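Local coordinates for protein 3'3'-cGAMP-specific phosphodiesterase 3 (Vibrio cholerae O1 biovar El Tor str. N16961, PDB 5Z7C) that is a largely helical member of the HD-domain superfamily, with two HD-type domains, one of them partial, in a single chain, at residues A[174-179]-A[183-188]. The protein carries 2 engineered substitutions. Sequence-based numbering, arbitrary orientation.
Sequences LDEHWN and RPEQRK
Glu-176 reaches into the turn formed by residues 183-188 and lays its carboxylate against the backbone there. With CG anti to its own carbonyl carbon, the chain bends at chi2 (-81°), which turns the carboxylate in towards residues 183-188, although CB itself does not point at them. OE2 accepts a hydrogen bond from Glu-185 N at 3.2 Å, met on the syn side and somewhat bent (144° at the hydrogen), while OE1 lies 3.2 Å from Gln-186 N. Around this carboxylate the packing is close: CB of Arg-187 lies 4.0 Å from CD of Glu-176, and Ile-192 touches Glu-176 from outside the two segments. Arg-187 stays beyond salt-bridge range of Glu-176, its NE 4.1 Å from OE2, and pairs instead with Glu-185, NE to OE1 at 2.9 Å, approaching from above that carboxylate plane. The peptide bond before Pro-184 is cis, and Pro-184 rests on Ile-147 and Gln-148 of helix 141-160.

Towards Asn-179 and Lys-188 the contact loosens. The exposed Lys-188 folds back at chi3 (61°), bringing NZ to Asn-179 O in a weak hydrogen bond of 3.4 Å; the CB of Trp-178 points away from 183-188, and its side chain touches Arg-197 of helix 194-211, while His-177 stacks on Trp-228.

Both segments belong to one loop between helices 165-168 and 194-211, whose Gly-Arg-Pro sequence resembles the Gly-Tyr-Pro signature of HD-GYP domains, consistent with a diverged version of that element. Two carboxylates meet here, OE2 of Glu-176 lying 3.6 Å from OE1 of Glu-185; the backbone N-H held by Glu-176 and the nearby guanidinium of Arg-187, which bridges Glu-185, would probably lessen their repulsion.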
ATOM      1  N   LEU A 174     -16.498  -2.927   7.746  1.00 46.95           N
ATOM      2  CA  LEU A 174     -16.588  -3.139   6.339  1.00 46.93           C
ATOM      3  C   LEU A 174     -17.252  -4.452   6.099  1.00 47.32           C
ATOM      4  O   LEU A 174     -18.020  -4.601   5.196  1.00 46.86           O
ATOM      5  CB  LEU A 174     -15.192  -3.183   5.773  1.00 45.41           C
ATOM      6  CG  LEU A 174     -14.966  -3.463   4.308  1.00 47.40           C
ATOM      7  CD1 LEU A 174     -15.572  -2.394   3.515  1.00 48.75           C
ATOM      8  CD2 LEU A 174     -13.554  -3.565   3.986  1.00 44.57           C
ATOM      9  N   ASP A 175     -16.945  -5.420   6.930  1.00 56.79           N
ATOM     10  CA  ASP A 175     -17.310  -6.787   6.664  1.00 53.51           C
ATOM     11  C   ASP A 175     -18.563  -7.235   7.372  1.00 57.03           C
ATOM     12  O   ASP A 175     -18.881  -8.394   7.406  1.00 60.72           O
ATOM     13  CB  ASP A 175     -16.148  -7.692   6.968  1.00 49.16           C
ATOM     14  CG  ASP A 175     -15.109  -7.654   5.901  1.00 63.20           C
ATOM     15  OD1 ASP A 175     -15.441  -7.930   4.754  1.00 62.48           O
ATOM     16  OD2 ASP A 175     -13.956  -7.339   6.189  1.00 58.46           O
ATOM     17  N   GLU A 176     -19.278  -6.292   7.933  1.00 55.05           N
ATOM     18  CA  GLU A 176     -20.589  -6.554   8.406  1.00 55.29           C
ATOM     19  C   GLU A 176     -21.514  -6.711   7.236  1.00 56.16           C
ATOM     20  O   GLU A 176     -21.251  -6.253   6.153  1.00 53.18           O
ATOM     21  CB  GLU A 176     -21.047  -5.452   9.315  1.00 59.04           C
ATOM     22  CG  GLU A 176     -20.023  -5.064  10.329  1.00 63.55           C
ATOM     23  CD  GLU A 176     -19.976  -5.972  11.525  1.00 69.27           C
ATOM     24  OE1 GLU A 176     -20.376  -7.121  11.410  1.00 65.12           O
ATOM     25  OE2 GLU A 176     -19.520  -5.540  12.579  1.00 68.46           O
ATOM     26  N   HIS A 177     -22.619  -7.391   7.480  1.00 67.23           N
ATOM     27  CA  HIS A 177     -23.556  -7.768   6.461  1.00 65.68           C
ATOM     28  C   HIS A 177     -24.891  -7.298   6.926  1.00 67.00           C
ATOM     29  O   HIS A 177     -25.132  -7.182   8.103  1.00 70.11           O
ATOM     30  CB  HIS A 177     -23.596  -9.268   6.337  1.00 70.73           C
ATOM     31  CG  HIS A 177     -22.446  -9.845   5.591  1.00 70.93           C
ATOM     32  ND1 HIS A 177     -21.554  -9.073   4.898  1.00 69.95           N
ATOM     33  CD2 HIS A 177     -22.053 -11.120   5.414  1.00 71.79           C
ATOM     34  CE1 HIS A 177     -20.651  -9.846   4.333  1.00 65.59           C
ATOM     35  NE2 HIS A 177     -20.931 -11.094   4.634  1.00 65.72           N
ATOM     36  N   TRP A 178     -25.777  -7.061   5.987  1.00 66.44           N
ATOM     37  CA  TRP A 178     -27.047  -6.445   6.267  1.00 67.44           C
ATOM     38  C   TRP A 178     -27.846  -7.288   7.211  1.00 69.09           C
ATOM     39  O   TRP A 178     -28.474  -6.783   8.119  1.00 71.32           O
ATOM     40  CB  TRP A 178     -27.795  -6.314   4.968  1.00 64.05           C
ATOM     41  CG  TRP A 178     -29.030  -5.586   5.076  1.00 70.28           C
ATOM     42  CD1 TRP A 178     -30.252  -6.051   4.804  1.00 71.68           C
ATOM     43  CD2 TRP A 178     -29.191  -4.232   5.465  1.00 72.44           C
ATOM     44  NE1 TRP A 178     -31.179  -5.089   5.010  1.00 74.29           N
ATOM     45  CE2 TRP A 178     -30.545  -3.951   5.416  1.00 73.44           C
ATOM     46  CE3 TRP A 178     -28.322  -3.232   5.859  1.00 68.75           C
ATOM     47  CZ2 TRP A 178     -31.053  -2.721   5.737  1.00 68.93           C
ATOM     48  CZ3 TRP A 178     -28.832  -2.022   6.182  1.00 68.96           C
ATOM     49  CH2 TRP A 178     -30.176  -1.771   6.118  1.00 63.22           C
ATOM     50  N   ASN A 179     -27.738  -8.591   7.025  1.00 68.01           N
ATOM     51  CA  ASN A 179     -28.530  -9.574   7.728  1.00 71.25           C
ATOM     52  C   ASN A 179     -27.999  -9.966   9.085  1.00 71.29           C
ATOM     53  O   ASN A 179     -28.535 -10.834   9.723  1.00 75.44           O
ATOM     54  CB  ASN A 179     -28.733 -10.800   6.870  1.00 65.07           C
ATOM     55  CG  ASN A 179     -27.492 -11.571   6.664  1.00 69.27           C
ATOM     56  OD1 ASN A 179     -26.496 -11.356   7.325  1.00 66.37           O
ATOM     57  ND2 ASN A 179     -27.534 -12.484   5.728  1.00 68.41           N
ATOM     58  N   ARG A 183     -18.841 -10.199  10.083  1.00 77.05           N
ATOM     59  CA  ARG A 183     -17.949 -10.044  11.195  1.00 72.48           C
ATOM     60  C   ARG A 183     -17.328  -8.668  11.269  1.00 70.85           C
ATOM     61  O   ARG A 183     -17.361  -7.988  10.288  1.00 69.96           O
ATOM     62  CB  ARG A 183     -16.890 -11.091  10.930  1.00 68.57           C
ATOM     63  CG  ARG A 183     -17.434 -12.405  10.434  1.00 70.66           C
ATOM     64  CD  ARG A 183     -16.364 -13.201   9.744  1.00 68.54           C
ATOM     65  NE  ARG A 183     -16.691 -14.609   9.594  1.00 71.06           N
ATOM     66  CZ  ARG A 183     -17.035 -15.414  10.593  1.00 80.66           C
ATOM     67  NH1 ARG A 183     -17.138 -14.963  11.831  1.00 77.15           N
ATOM     68  NH2 ARG A 183     -17.307 -16.676  10.338  1.00 84.27           N
ATOM     69  N   PRO A 184     -16.798  -8.275  12.397  1.00 57.67           N
ATOM     70  CA  PRO A 184     -16.680  -9.137  13.551  1.00 58.02           C
ATOM     71  C   PRO A 184     -17.760  -8.966  14.573  1.00 59.95           C
ATOM     72  O   PRO A 184     -17.716  -9.662  15.553  1.00 66.79           O
ATOM     73  CB  PRO A 184     -15.406  -8.625  14.170  1.00 49.95           C
ATOM     74  CG  PRO A 184     -15.479  -7.221  13.919  1.00 49.73           C
ATOM     75  CD  PRO A 184     -15.943  -7.105  12.535  1.00 46.29           C
ATOM     76  N   GLU A 185     -18.646  -8.011  14.414  1.00 62.59           N
ATOM     77  CA  GLU A 185     -19.623  -7.751  15.443  1.00 66.75           C
ATOM     78  C   GLU A 185     -21.028  -8.229  15.169  1.00 67.66           C
ATOM     79  O   GLU A 185     -21.884  -8.101  16.016  1.00 73.19           O
ATOM     80  CB  GLU A 185     -19.676  -6.273  15.736  1.00 66.08           C
ATOM     81  CG  GLU A 185     -18.582  -5.763  16.581  1.00 67.85           C
ATOM     82  CD  GLU A 185     -18.612  -4.280  16.649  1.00 77.90           C
ATOM     83  OE1 GLU A 185     -18.766  -3.653  15.598  1.00 81.01           O
ATOM     84  OE2 GLU A 185     -18.492  -3.727  17.743  1.00 80.92           O
ATOM     85  N   GLN A 186     -21.274  -8.763  13.997  1.00 66.99           N
ATOM     86  CA  GLN A 186     -22.593  -9.221  13.690  1.00 69.78           C
ATOM     87  C   GLN A 186     -23.647  -8.134  13.803  1.00 76.10           C
ATOM     88  O   GLN A 186     -24.719  -8.356  14.317  1.00 77.49           O
ATOM     89  CB  GLN A 186     -22.921 -10.361  14.607  1.00 69.57           C
ATOM     90  CG  GLN A 186     -22.384 -11.661  14.127  1.00 76.14           C
ATOM     91  CD  GLN A 186     -20.955 -11.858  14.506  1.00 86.40           C
ATOM     92  OE1 GLN A 186     -20.566 -11.616  15.635  1.00 91.56           O
ATOM     93  NE2 GLN A 186     -20.160 -12.306  13.565  1.00 87.79           N
ATOM     94  N   ARG A 187     -23.317  -6.954  13.316  1.00 63.33           N
ATOM     95  CA  ARG A 187     -24.249  -5.864  13.188  1.00 63.31           C
ATOM     96  C   ARG A 187     -25.185  -6.118  12.056  1.00 64.34           C
ATOM     97  O   ARG A 187     -24.813  -6.726  11.071  1.00 58.29           O
ATOM     98  CB  ARG A 187     -23.510  -4.593  12.876  1.00 61.41           C
ATOM     99  CG  ARG A 187     -22.786  -4.006  14.014  1.00 62.55           C
ATOM    100  CD  ARG A 187     -22.062  -2.800  13.563  1.00 62.01           C
ATOM    101  NE  ARG A 187     -21.163  -2.340  14.584  1.00 65.08           N
ATOM    102  CZ  ARG A 187     -21.494  -1.454  15.495  1.00 72.38           C
ATOM    103  NH1 ARG A 187     -22.697  -0.935  15.483  1.00 76.90           N
ATOM    104  NH2 ARG A 187     -20.628  -1.082  16.410  1.00 73.25           N
ATOM    105  N   LYS A 188     -26.419  -5.640  12.183  1.00 92.65           N
ATOM    106  CA  LYS A 188     -27.422  -5.839  11.142  1.00 94.38           C
ATOM    107  C   LYS A 188     -28.158  -4.547  10.798  1.00 93.07           C
ATOM    108  O   LYS A 188     -28.422  -3.720  11.670  1.00 93.40           O
ATOM    109  CB  LYS A 188     -28.424  -6.917  11.565  1.00 97.24           C
ATOM    110  CG  LYS A 188     -28.630  -7.019  13.068  1.00101.89           C
ATOM    111  CD  LYS A 188     -29.390  -8.282  13.436  1.00106.35           C
ATOM    112  CE  LYS A 188     -28.626  -9.527  13.020  1.00105.73           C
ATOM    113  NZ  LYS A 188     -29.492 -10.739  13.028  1.00108.74           N
TER